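Local coordinates for protein heroin esterase (Rhodococcus sp., PDB 1LZL) that hydrolyses esters as a bacterial acetyl esterase of the alpha/beta hydrolase fold, and probably strips acetyl groups from heroin, at residues A[67-72]-A[147-152]; A[84-89]-A[95-100]; A[220-225]-A[232-237]; A[283-288]-A[305-310]. One frame throughout, in Å; residues are numbered along the deposited sequence.

Interaction 1: residues A[67-72]-A[147-152]; sequences IRFVTP and LGIDPS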
loop_
_atom_site.group_PDB
_atom_site.type_symbol
_atom_site.label_atom_id
_atom_site.label_comp_id
_atom_site.label_asym_id
_atom_site.label_seq_id
_atom_site.Cartn_x
_atom_site.Cartn_y
_atom_site.Cartn_z
ATOM N N ILE A 67 -4.231 -12.885 8.217
ATOM C CA ILE A 67 -4.335 -11.490 8.563
ATOM C C ILE A 67 -3.677 -11.277 9.929
ATOM O O ILE A 67 -4.031 -11.950 10.907
ATOM C CB ILE A 67 -5.803 -11.040 8.622
ATOM C CG1 ILE A 67 -6.465 -11.209 7.247
ATOM C CG2 ILE A 67 -5.923 -9.619 9.157
ATOM C CD1 ILE A 67 -7.984 -11.023 7.351
ATOM N N ARG A 68 -2.748 -10.349 10.007
ATOM C CA ARG A 68 -2.196 -9.926 11.296
ATOM C C ARG A 68 -3.122 -8.837 11.813
ATOM O O ARG A 68 -3.138 -7.703 11.313
ATOM C CB ARG A 68 -0.773 -9.410 11.150
ATOM C CG ARG A 68 0.182 -10.450 10.593
ATOM C CD ARG A 68 1.585 -9.972 10.406
ATOM N NE ARG A 68 2.411 -9.654 11.571
ATOM C CZ ARG A 68 2.971 -10.553 12.356
ATOM N NH1 ARG A 68 2.781 -11.851 12.139
ATOM N NH2 ARG A 68 3.714 -10.104 13.345
ATOM N N PHE A 69 -3.905 -9.183 12.823
ATOM C CA PHE A 69 -5.018 -8.353 13.294
ATOM C C PHE A 69 -4.619 -7.710 14.609
ATOM O O PHE A 69 -4.468 -8.369 15.666
ATOM C CB PHE A 69 -6.256 -9.236 13.423
ATOM C CG PHE A 69 -7.518 -8.480 13.785
ATOM C CD1 PHE A 69 -7.969 -7.469 12.956
ATOM C CD2 PHE A 69 -8.271 -8.789 14.917
ATOM C CE1 PHE A 69 -9.147 -6.764 13.212
ATOM C CE2 PHE A 69 -9.430 -8.089 15.216
ATOM C CZ PHE A 69 -9.848 -7.062 14.374
ATOM N N VAL A 70 -4.388 -6.420 14.548
ATOM C CA VAL A 70 -3.879 -5.562 15.598
ATOM C C VAL A 70 -5.032 -4.811 16.233
ATOM O O VAL A 70 -5.799 -4.107 15.541
ATOM C CB VAL A 70 -2.804 -4.591 15.085
ATOM C CG1 VAL A 70 -2.150 -3.830 16.253
ATOM C CG2 VAL A 70 -1.736 -5.332 14.275
ATOM N N THR A 71 -5.178 -4.972 17.544
ATOM C CA THR A 71 -6.267 -4.246 18.220
ATOM C C THR A 71 -5.751 -3.437 19.405
ATOM O O THR A 71 -4.787 -3.790 20.087
ATOM C CB THR A 71 -7.378 -5.208 18.665
ATOM O OG1 THR A 71 -6.761 -6.267 19.421
ATOM C CG2 THR A 71 -8.039 -5.875 17.463
ATOM N N PRO A 72 -6.343 -2.300 19.680
ATOM C CA PRO A 72 -5.847 -1.512 20.810
ATOM C C PRO A 72 -6.354 -2.113 22.120
ATOM O O PRO A 72 -7.477 -2.603 22.167
ATOM C CB PRO A 72 -6.510 -0.162 20.575
ATOM C CG PRO A 72 -7.718 -0.431 19.756
ATOM C CD PRO A 72 -7.486 -1.660 18.956
ATOM N N LEU A 147 -15.632 -9.625 15.397
ATOM C CA LEU A 147 -14.293 -9.074 15.498
ATOM C C LEU A 147 -14.245 -7.731 16.202
ATOM O O LEU A 147 -13.181 -7.162 16.444
ATOM C CB LEU A 147 -13.697 -8.900 14.094
ATOM C CG LEU A 147 -13.363 -10.165 13.312
ATOM C CD1 LEU A 147 -12.799 -9.762 11.963
ATOM C CD2 LEU A 147 -12.353 -11.049 14.012
ATOM N N GLY A 148 -15.396 -7.169 16.560
ATOM C CA GLY A 148 -15.404 -5.933 17.318
ATOM C C GLY A 148 -15.146 -4.729 16.405
ATOM O O GLY A 148 -14.650 -3.682 16.852
ATOM N N ILE A 149 -15.531 -4.928 15.152
ATOM C CA ILE A 149 -15.370 -3.938 14.081
ATOM C C ILE A 149 -16.685 -3.277 13.689
ATOM O O ILE A 149 -17.740 -3.915 13.546
ATOM C CB ILE A 149 -14.770 -4.611 12.828
ATOM C CG1 ILE A 149 -13.314 -5.023 13.072
ATOM C CG2 ILE A 149 -14.924 -3.713 11.616
ATOM C CD1 ILE A 149 -12.758 -5.891 11.958
ATOM N N ASP A 150 -16.631 -1.960 13.457
ATOM C CA ASP A 150 -17.767 -1.229 12.908
ATOM C C ASP A 150 -17.767 -1.351 11.388
ATOM O O ASP A 150 -16.922 -0.766 10.704
ATOM C CB ASP A 150 -17.721 0.242 13.345
ATOM C CG ASP A 150 -18.872 1.057 12.804
ATOM O OD1 ASP A 150 -19.681 0.592 11.976
ATOM O OD2 ASP A 150 -18.988 2.231 13.255
ATOM N N PRO A 151 -18.683 -2.092 10.796
ATOM C CA PRO A 151 -18.604 -2.396 9.358
ATOM C C PRO A 151 -18.839 -1.167 8.486
ATOM O O PRO A 151 -18.523 -1.137 7.294
ATOM C CB PRO A 151 -19.714 -3.446 9.156
ATOM C CG PRO A 151 -20.685 -3.130 10.291
ATOM C CD PRO A 151 -19.869 -2.689 11.464
ATOM N N SER A 152 -19.402 -0.125 9.096
ATOM C CA SER A 152 -19.622 1.131 8.390
ATOM C C SER A 152 -18.350 1.968 8.395
ATOM O O SER A 152 -18.337 3.058 7.780
ATOM C CB SER A 152 -20.775 1.925 9.018
ATOM O OG SER A 152 -20.336 2.644 10.174
#

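Interaction 2: residues A[84-89]-A[95-100]; sequences WIHGGG and AESSDP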
loop_
_atom_site.group_PDB
_atom_site.type_symbol
_atom_site.label_atom_id
_atom_site.label_comp_id
_atom_site.label_asym_id
_atom_site.label_seq_id
_atom_site.Cartn_x
_atom_site.Cartn_y
_atom_site.Cartn_z
ATOM N N TRP A 84 -4.901 -3.147 5.761
ATOM C CA TRP A 84 -3.634 -2.619 5.322
ATOM C C TRP A 84 -2.900 -3.646 4.469
ATOM O O TRP A 84 -2.928 -4.845 4.783
ATOM C CB TRP A 84 -2.734 -2.286 6.560
ATOM C CG TRP A 84 -1.420 -1.728 6.071
ATOM C CD1 TRP A 84 -0.218 -2.341 6.076
ATOM C CD2 TRP A 84 -1.250 -0.439 5.491
ATOM N NE1 TRP A 84 0.721 -1.510 5.538
ATOM C CE2 TRP A 84 0.122 -0.337 5.176
ATOM C CE3 TRP A 84 -2.079 0.645 5.214
ATOM C CZ2 TRP A 84 0.692 0.794 4.590
ATOM C CZ3 TRP A 84 -1.529 1.788 4.626
ATOM C CH2 TRP A 84 -0.142 1.854 4.322
ATOM N N ILE A 85 -2.243 -3.180 3.417
ATOM C CA ILE A 85 -1.586 -4.049 2.446
ATOM C C ILE A 85 -0.178 -3.535 2.216
ATOM O O ILE A 85 0.078 -2.410 1.734
ATOM C CB ILE A 85 -2.403 -4.055 1.127
ATOM C CG1 ILE A 85 -3.890 -4.366 1.403
ATOM C CG2 ILE A 85 -1.797 -5.006 0.127
ATOM C CD1 ILE A 85 -4.792 -4.071 0.206
ATOM N N HIS A 86 0.809 -4.372 2.559
ATOM C CA HIS A 86 2.205 -3.973 2.487
ATOM C C HIS A 86 2.691 -3.876 1.041
ATOM O O HIS A 86 2.071 -4.391 0.134
ATOM C CB HIS A 86 3.110 -4.966 3.210
ATOM C CG HIS A 86 3.258 -6.289 2.512
ATOM N ND1 HIS A 86 4.162 -6.504 1.499
ATOM C CD2 HIS A 86 2.659 -7.514 2.731
ATOM C CE1 HIS A 86 4.099 -7.752 1.075
ATOM N NE2 HIS A 86 3.210 -8.406 1.795
ATOM N N GLY A 87 3.847 -3.147 0.925
ATOM C CA GLY A 87 4.424 -2.981 -0.388
ATOM C C GLY A 87 5.533 -3.941 -0.741
ATOM O O GLY A 87 5.670 -4.984 -0.078
ATOM N N GLY A 88 6.310 -3.655 -1.776
ATOM C CA GLY A 88 7.347 -4.622 -2.192
ATOM C C GLY A 88 7.217 -4.983 -3.651
ATOM O O GLY A 88 7.665 -6.055 -4.127
ATOM N N GLY A 89 6.659 -4.100 -4.480
ATOM C CA GLY A 89 6.648 -4.322 -5.901
ATOM C C GLY A 89 5.914 -5.563 -6.373
ATOM O O GLY A 89 6.150 -6.019 -7.499
ATOM N N ALA A 95 3.628 -9.334 5.399
ATOM C CA ALA A 95 2.775 -8.512 6.248
ATOM C C ALA A 95 3.523 -8.043 7.480
ATOM O O ALA A 95 3.314 -6.878 7.847
ATOM C CB ALA A 95 1.503 -9.254 6.660
ATOM N N GLU A 96 4.368 -8.879 8.088
ATOM C CA GLU A 96 4.978 -8.385 9.346
ATOM C C GLU A 96 5.829 -7.147 9.120
ATOM O O GLU A 96 6.082 -6.339 10.023
ATOM C CB GLU A 96 5.817 -9.528 9.937
ATOM C CG GLU A 96 6.436 -9.257 11.276
ATOM C CD GLU A 96 7.590 -10.211 11.556
ATOM O OE1 GLU A 96 7.877 -11.128 10.742
ATOM O OE2 GLU A 96 8.200 -10.013 12.638
ATOM N N SER A 97 6.332 -6.944 7.918
ATOM C CA SER A 97 7.166 -5.775 7.638
ATOM C C SER A 97 6.373 -4.491 7.880
ATOM O O SER A 97 7.033 -3.464 8.109
ATOM C CB SER A 97 7.758 -5.813 6.221
ATOM O OG SER A 97 6.742 -5.589 5.250
ATOM N N SER A 98 5.038 -4.537 7.859
ATOM C CA SER A 98 4.237 -3.351 8.162
ATOM C C SER A 98 3.761 -3.303 9.608
ATOM O O SER A 98 2.977 -2.394 9.954
ATOM C CB SER A 98 3.032 -3.277 7.227
ATOM O OG SER A 98 3.364 -3.004 5.899
ATOM N N ASP A 99 4.218 -4.215 10.451
ATOM C CA ASP A 99 3.803 -4.114 11.855
ATOM C C ASP A 99 4.052 -2.745 12.489
ATOM O O ASP A 99 3.151 -2.292 13.205
ATOM C CB ASP A 99 4.539 -5.171 12.689
ATOM C CG ASP A 99 3.978 -6.563 12.660
ATOM O OD1 ASP A 99 2.953 -6.853 11.985
ATOM O OD2 ASP A 99 4.542 -7.455 13.348
ATOM N N PRO A 100 5.143 -2.037 12.241
ATOM C CA PRO A 100 5.325 -0.729 12.909
ATOM C C PRO A 100 4.170 0.231 12.683
ATOM O O PRO A 100 3.597 0.800 13.612
ATOM C CB PRO A 100 6.637 -0.221 12.296
ATOM C CG PRO A 100 7.417 -1.481 12.016
ATOM C CD PRO A 100 6.341 -2.381 11.437
#

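Interaction 3: residues A[220-225]-A[232-237]; sequences YYLGES and PDVSIY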
loop_
_atom_site.group_PDB
_atom_site.type_symbol
_atom_site.label_atom_id
_atom_site.label_comp_id
_atom_site.label_asym_id
_atom_site.label_seq_id
_atom_site.Cartn_x
_atom_site.Cartn_y
_atom_site.Cartn_z
ATOM N N TYR A 220 6.594 -9.524 -13.244
ATOM C CA TYR A 220 6.372 -10.569 -12.243
ATOM C C TYR A 220 4.894 -10.689 -11.897
ATOM O O TYR A 220 4.386 -11.815 -11.789
ATOM C CB TYR A 220 7.138 -10.248 -10.959
ATOM C CG TYR A 220 8.636 -10.347 -11.099
ATOM C CD1 TYR A 220 9.216 -11.283 -11.948
ATOM C CD2 TYR A 220 9.443 -9.523 -10.354
ATOM C CE1 TYR A 220 10.616 -11.319 -12.017
ATOM C CE2 TYR A 220 10.837 -9.546 -10.416
ATOM C CZ TYR A 220 11.396 -10.469 -11.261
ATOM O OH TYR A 220 12.769 -10.515 -11.350
ATOM N N TYR A 221 4.231 -9.549 -11.702
ATOM C CA TYR A 221 2.829 -9.586 -11.242
ATOM C C TYR A 221 1.849 -10.073 -12.301
ATOM O O TYR A 221 0.948 -10.869 -12.033
ATOM C CB TYR A 221 2.475 -8.134 -10.861
ATOM C CG TYR A 221 1.118 -7.922 -10.223
ATOM C CD1 TYR A 221 0.564 -8.822 -9.316
ATOM C CD2 TYR A 221 0.409 -6.770 -10.522
ATOM C CE1 TYR A 221 -0.683 -8.567 -8.753
ATOM C CE2 TYR A 221 -0.829 -6.490 -9.969
ATOM C CZ TYR A 221 -1.363 -7.422 -9.071
ATOM O OH TYR A 221 -2.604 -7.174 -8.478
ATOM N N LEU A 222 1.992 -9.578 -13.537
ATOM C CA LEU A 222 0.998 -9.892 -14.561
ATOM C C LEU A 222 1.318 -11.199 -15.300
ATOM O O LEU A 222 0.370 -11.770 -15.879
ATOM C CB LEU A 222 0.917 -8.719 -15.540
ATOM C CG LEU A 222 0.477 -7.400 -14.810
ATOM C CD1 LEU A 222 0.338 -6.278 -15.821
ATOM C CD2 LEU A 222 -0.814 -7.590 -14.023
ATOM N N GLY A 223 2.564 -11.654 -15.227
ATOM C CA GLY A 223 2.864 -12.995 -15.739
ATOM C C GLY A 223 3.450 -13.059 -17.149
ATOM O O GLY A 223 3.562 -12.058 -17.865
ATOM N N GLU A 224 3.828 -14.275 -17.542
ATOM C CA GLU A 224 4.708 -14.505 -18.686
ATOM C C GLU A 224 3.973 -14.289 -20.001
ATOM O O GLU A 224 4.581 -14.252 -21.092
ATOM C CB GLU A 224 5.327 -15.898 -18.620
ATOM C CG GLU A 224 6.168 -16.150 -17.349
ATOM C CD GLU A 224 7.536 -15.491 -17.497
ATOM O OE1 GLU A 224 7.679 -14.767 -18.512
ATOM O OE2 GLU A 224 8.419 -15.691 -16.621
ATOM N N SER A 225 2.668 -14.112 -19.939
ATOM C CA SER A 225 1.787 -13.809 -21.055
ATOM C C SER A 225 1.606 -12.328 -21.327
ATOM O O SER A 225 1.289 -11.847 -22.416
ATOM C CB SER A 225 0.373 -14.304 -20.695
ATOM O OG SER A 225 -0.641 -13.802 -21.552
ATOM N N PRO A 232 -3.574 -4.682 -24.384
ATOM C CA PRO A 232 -4.951 -4.249 -24.138
ATOM C C PRO A 232 -5.686 -5.104 -23.114
ATOM O O PRO A 232 -6.775 -4.736 -22.654
ATOM C CB PRO A 232 -5.628 -4.433 -25.511
ATOM C CG PRO A 232 -4.896 -5.575 -26.136
ATOM C CD PRO A 232 -3.463 -5.375 -25.693
ATOM N N ASP A 233 -5.158 -6.275 -22.736
ATOM C CA ASP A 233 -5.950 -7.073 -21.814
ATOM C C ASP A 233 -5.429 -6.968 -20.385
ATOM O O ASP A 233 -5.113 -8.016 -19.828
ATOM C CB ASP A 233 -5.965 -8.553 -22.176
ATOM C CG ASP A 233 -6.543 -8.922 -23.516
ATOM O OD1 ASP A 233 -7.362 -8.123 -24.027
ATOM O OD2 ASP A 233 -6.162 -10.003 -24.027
ATOM N N VAL A 234 -5.360 -5.764 -19.810
ATOM C CA VAL A 234 -4.966 -5.626 -18.419
ATOM C C VAL A 234 -6.152 -5.187 -17.572
ATOM O O VAL A 234 -6.810 -4.168 -17.844
ATOM C CB VAL A 234 -3.800 -4.611 -18.279
ATOM C CG1 VAL A 234 -3.430 -4.491 -16.807
ATOM C CG2 VAL A 234 -2.612 -5.061 -19.106
ATOM N N SER A 235 -6.465 -5.969 -16.523
ATOM C CA SER A 235 -7.567 -5.625 -15.639
ATOM C C SER A 235 -7.374 -4.311 -14.886
ATOM O O SER A 235 -6.281 -3.982 -14.425
ATOM C CB SER A 235 -7.698 -6.770 -14.609
ATOM O OG SER A 235 -8.759 -6.411 -13.691
ATOM N N ILE A 236 -8.472 -3.555 -14.768
ATOM C CA ILE A 236 -8.422 -2.333 -13.946
ATOM C C ILE A 236 -8.129 -2.698 -12.490
ATOM O O ILE A 236 -7.694 -1.782 -11.767
ATOM C CB ILE A 236 -9.730 -1.534 -14.022
ATOM C CG1 ILE A 236 -10.922 -2.277 -13.378
ATOM C CG2 ILE A 236 -9.972 -1.095 -15.453
ATOM C CD1 ILE A 236 -12.150 -1.402 -13.250
ATOM N N TYR A 237 -8.341 -3.940 -12.065
ATOM C CA TYR A 237 -8.004 -4.273 -10.688
ATOM C C TYR A 237 -6.498 -4.548 -10.533
ATOM O O TYR A 237 -6.014 -4.505 -9.387
ATOM C CB TYR A 237 -8.824 -5.466 -10.208
ATOM C CG TYR A 237 -10.304 -5.286 -10.496
ATOM C CD1 TYR A 237 -11.018 -4.233 -9.980
ATOM C CD2 TYR A 237 -11.003 -6.176 -11.293
ATOM C CE1 TYR A 237 -12.357 -4.042 -10.222
ATOM C CE2 TYR A 237 -12.351 -6.011 -11.562
ATOM C CZ TYR A 237 -13.040 -4.951 -11.012
ATOM O OH TYR A 237 -14.382 -4.778 -11.308
HETATM O O HOH W 1 -3.429 -4.549 -8.219
#

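Interaction 4: residues A[283-288]-A[305-310]; sequences HSFPGT and AAEALT. Unlike the reference sequence in segment 305-310: Glu307 (reference Lys), Ala308 (reference Pro), Leu309 (reference His), Thr310 (reference Cys).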
loop_
_atom_site.group_PDB
_atom_site.type_symbol
_atom_site.label_atom_id
_atom_site.label_comp_id
_atom_site.label_asym_id
_atom_site.label_seq_id
_atom_site.Cartn_x
_atom_site.Cartn_y
_atom_site.Cartn_z
ATOM N N HIS A 283 -0.996 14.794 -1.538
ATOM C CA HIS A 283 0.193 15.478 -1.049
ATOM C C HIS A 283 1.435 14.880 -1.687
ATOM O O HIS A 283 1.744 13.704 -1.428
ATOM C CB HIS A 283 0.224 15.351 0.470
ATOM C CG HIS A 283 1.096 16.392 1.110
ATOM N ND1 HIS A 283 1.056 16.605 2.475
ATOM C CD2 HIS A 283 1.992 17.254 0.604
ATOM C CE1 HIS A 283 1.916 17.568 2.767
ATOM N NE2 HIS A 283 2.508 18.003 1.654
ATOM N N SER A 284 2.093 15.684 -2.534
ATOM C CA SER A 284 3.424 15.305 -3.052
ATOM C C SER A 284 4.443 16.027 -2.201
ATOM O O SER A 284 4.476 17.272 -2.115
ATOM C CB SER A 284 3.535 15.680 -4.509
ATOM O OG SER A 284 4.590 14.990 -5.210
ATOM N N PHE A 285 5.307 15.260 -1.532
ATOM C CA PHE A 285 6.219 15.823 -0.535
ATOM C C PHE A 285 7.515 16.225 -1.226
ATOM O O PHE A 285 7.958 15.516 -2.173
ATOM C CB PHE A 285 6.512 14.762 0.546
ATOM C CG PHE A 285 5.386 14.600 1.549
ATOM C CD1 PHE A 285 4.339 13.729 1.257
ATOM C CD2 PHE A 285 5.350 15.330 2.739
ATOM C CE1 PHE A 285 3.256 13.574 2.114
ATOM C CE2 PHE A 285 4.269 15.189 3.620
ATOM C CZ PHE A 285 3.244 14.319 3.292
ATOM N N PRO A 286 8.117 17.348 -0.854
ATOM C CA PRO A 286 9.318 17.834 -1.537
ATOM C C PRO A 286 10.585 17.142 -1.034
ATOM O O PRO A 286 10.704 16.826 0.158
ATOM C CB PRO A 286 9.298 19.319 -1.119
ATOM C CG PRO A 286 8.785 19.294 0.286
ATOM C CD PRO A 286 7.681 18.233 0.258
ATOM N N GLY A 287 11.512 16.945 -1.961
ATOM C CA GLY A 287 12.868 16.544 -1.519
ATOM C C GLY A 287 12.957 15.109 -1.066
ATOM O O GLY A 287 13.902 14.658 -0.418
ATOM N N THR A 288 11.969 14.294 -1.379
ATOM C CA THR A 288 11.818 12.921 -0.912
ATOM C C THR A 288 12.049 11.911 -2.031
ATOM O O THR A 288 12.192 12.290 -3.197
ATOM C CB THR A 288 10.397 12.730 -0.360
ATOM O OG1 THR A 288 9.495 13.183 -1.372
ATOM C CG2 THR A 288 10.199 13.555 0.892
ATOM N N ALA A 305 4.197 11.180 8.362
ATOM C CA ALA A 305 3.599 10.213 9.305
ATOM C C ALA A 305 2.481 10.777 10.146
ATOM O O ALA A 305 1.439 10.153 10.383
ATOM C CB ALA A 305 4.715 9.631 10.202
ATOM N N ALA A 306 2.701 12.004 10.631
ATOM C CA ALA A 306 1.636 12.660 11.419
ATOM C C ALA A 306 0.402 12.882 10.577
ATOM O O ALA A 306 -0.741 12.694 11.009
ATOM C CB ALA A 306 2.164 13.962 11.997
ATOM N N GLU A 307 0.638 13.309 9.321
ATOM C CA GLU A 307 -0.521 13.569 8.459
ATOM C C GLU A 307 -1.239 12.293 8.099
ATOM O O GLU A 307 -2.459 12.276 7.965
ATOM C CB GLU A 307 -0.024 14.239 7.183
ATOM C CG GLU A 307 -1.114 14.566 6.157
ATOM C CD GLU A 307 -0.515 15.449 5.070
ATOM O OE1 GLU A 307 -0.221 16.651 5.321
ATOM O OE2 GLU A 307 -0.312 14.951 3.949
ATOM N N ALA A 308 -0.526 11.186 7.960
ATOM C CA ALA A 308 -1.171 9.902 7.653
ATOM C C ALA A 308 -2.151 9.555 8.773
ATOM O O ALA A 308 -3.276 9.156 8.531
ATOM C CB ALA A 308 -0.158 8.800 7.452
ATOM N N LEU A 309 -1.725 9.731 10.030
ATOM C CA LEU A 309 -2.641 9.427 11.147
ATOM C C LEU A 309 -3.834 10.386 11.190
ATOM O O LEU A 309 -4.959 9.943 11.409
ATOM C CB LEU A 309 -1.855 9.504 12.454
ATOM C CG LEU A 309 -0.840 8.396 12.726
ATOM C CD1 LEU A 309 -0.218 8.654 14.104
ATOM C CD2 LEU A 309 -1.435 6.996 12.683
ATOM N N THR A 310 -3.554 11.675 10.964
ATOM C CA THR A 310 -4.634 12.659 10.890
ATOM C C THR A 310 -5.644 12.272 9.806
ATOM O O THR A 310 -6.870 12.290 9.976
ATOM C CB THR A 310 -4.089 14.066 10.646
ATOM O OG1 THR A 310 -3.398 14.466 11.852
ATOM C CG2 THR A 310 -5.205 15.068 10.473
#

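Interaction 1: residues A[67-72]-A[147-152]
The Phe69 ring carries this contact, and it meets Leu147 by its edge. The carbonyl O of Leu147 lies near the ring plane, 3.9 Å from Phe69 CZ. Ile149 comes in obliquely: its CD1 sits 3.9 Å from Phe69 CE1 and almost as near CZ. Leu147 adds its CB, 4.3 Å from Phe69 CZ. The far end of the ring therefore does the touching. CG of Phe69 is anti to the backbone N (chi1 -175°), which sends the ring out from the strand toward Leu147 and Ile149; the CA atoms of Phe69 and Leu147 are 9.6 Å apart. In the alpha/beta hydrolase fold, strand 65-72 is the second strand of the central sheet. The other segment leads from helix 144-147 toward strand 153-159. Gly148 closes that helix with a Schellman motif at positive phi, and the chain continues into Ile149. Replacing Phe69 with an alanine would probably open a gap beside Ile149 CD1 and the Leu147 carbonyl, since the ring atoms CE1 and CZ make these contacts. Leu54 of the edge strand 49-56 also touches both Phe69 and Leu147. Further along, Asp150 forms an Asx turn. Its OD1 accepts from Ser152 N at 3.0 Å and from Ser152 OG at 2.8 Å, both from the same face of the carboxylate. Its OD2 makes a salt bridge to Arg153.

Interaction 2: residues A[84-89]-A[95-100]
His86 packs against the turn at 95-98 from CB to NE2. CB comes first, 3.3 Å from Ser98 OG. CG stands between the backbone N and the carbonyl carbon (chi1 71°), which turns the ring back along its own chain. CD2 then reaches Ala95, 3.4 Å from its backbone N, at an oblique angle to the ring. NE2 lies 3.7 Å from the same Ala95 N. That N-H has its own acceptor, Glu117 OE1. On the other side of the imidazole, ND1 donates to Gly87 O at 2.7 Å. This bond lies in the ring plane and on a carbonyl lone pair, so it helps fix the ring's rotation, as does Tyr118, which stacks on the ring. With an alanine here, Gly87 O would lose its imidazole donor, and the glycine turn would probably be freer to move. Two residues back, the Trp84 indole presents its edge to Ser98. NE1 gives Ser98 OG a weak hydrogen bond of 3.1 Å, bent to 149°, with the oxygen in the ring plane. The segments join strand 79-85 to the start of helix 99-109 in a beta-alpha-beta crossover. Residues 86-89 read His-Gly-Gly-Gly, the motif of the hormone-sensitive lipase family, whose glycine N-H groups line the oxyanion hole; the same role is probable here. The chemistry is lopsided: the strong bond of His86 stays within its own segment, while the bond across the contact is weak. The histidine thus shapes the glycine turn more than it ties the segments together.

Interaction 3: residues A[220-225]-A[232-237]
Leu222 meets Val234 through methyl groups alone, CD1 to CG1 at 4.3 Å. The contact joins the end of helix 211-222 to the loop that follows it. Both lie in the long connection between sheet strands 183-187 and 252-257 of the alpha/beta hydrolase fold, which in relatives contributes to the cap. Gly223 ends the helix at positive phi and starts the chain on its way round to residues 232-237. The loop is shaped locally. Ser235 OG accepts from Tyr237 N at 3.0 Å, an ST turn. Ile236 CG1 lies over the centre of the Tyr237 ring, 3.8 Å above its plane. That ring leads away from the helix; its OH bonds Asp175, and Lys172 makes a cation-pi contact with it. Tyr221 is the second link from the helix. Its CG is anti to the backbone N (chi1 -174°), which points the phenol at the loop, and Phe90 stacks on the ring. The phenol does not bond the loop directly: Tyr221 OH is 4.4 Å from Tyr237 O. A water fills the step, 2.8 Å from Tyr221 OH, and it hydrogen-bonds Tyr237 O as donor, also at 2.8 Å.

Interaction 4: residues A[283-288]-A[305-310]
A short hydrogen bond stands out here: His283 ND1 donates to Glu307 OE2 at 2.6 Å. The bond is nearly straight, at 163°. It lies in the imidazole plane and uses the syn lone pair of OE2, on the side of the other oxygen. Ring and carboxylate are nearly coplanar, 27° apart. Glu307 departs from its helix with CG anti to the backbone N (chi1 179°) and stays extended beyond CG, long enough to reach the strand. Phe285 adds to the site. Its CZ sits over one face of the His283 ring, 3.2 Å above the plane and toward the rim. The same CZ is 3.7 Å from Glu307 OE2. The contact joins the edge strand 280-285 of the alpha/beta hydrolase sheet to helix 299-315 packed against it. Glu307 differs from the reference sequence, which has lysine there. Nearby, Thr288 OG1 donates to Phe285 O at 2.9 Å, from above the carbonyl plane. OE2 also bonds Tyr253 OH, so two groups grip one oxygen. Together they probably stabilise the carboxylate as an anion, and the anion in turn would probably make the imidazole easier to protonate.

Overall arrangement
Interactions 1, 2 and 4 all reach the central sheet; interaction 3 lies in the connection outside it. Interaction 2 is nested within the chain loop that interaction 1 closes. Their centres are about 17 Å apart, yet they touch through a salt bridge, Arg68 NH2 to Asp99 OD2 at 2.8 Å. Interaction 2 is the most central and probably borders the active site, as Trp84 touches the likely nucleophile elbow around Ser160. Ser160, Asp260 and His290 probably form the catalytic triad, as in other alpha/beta hydrolases. Interaction 3 comes within about 5 Å of interaction 2 by nearest atoms. Interactions 3 and 4 lie on opposite sides of the chain's centre, with centres about 31 Å apart.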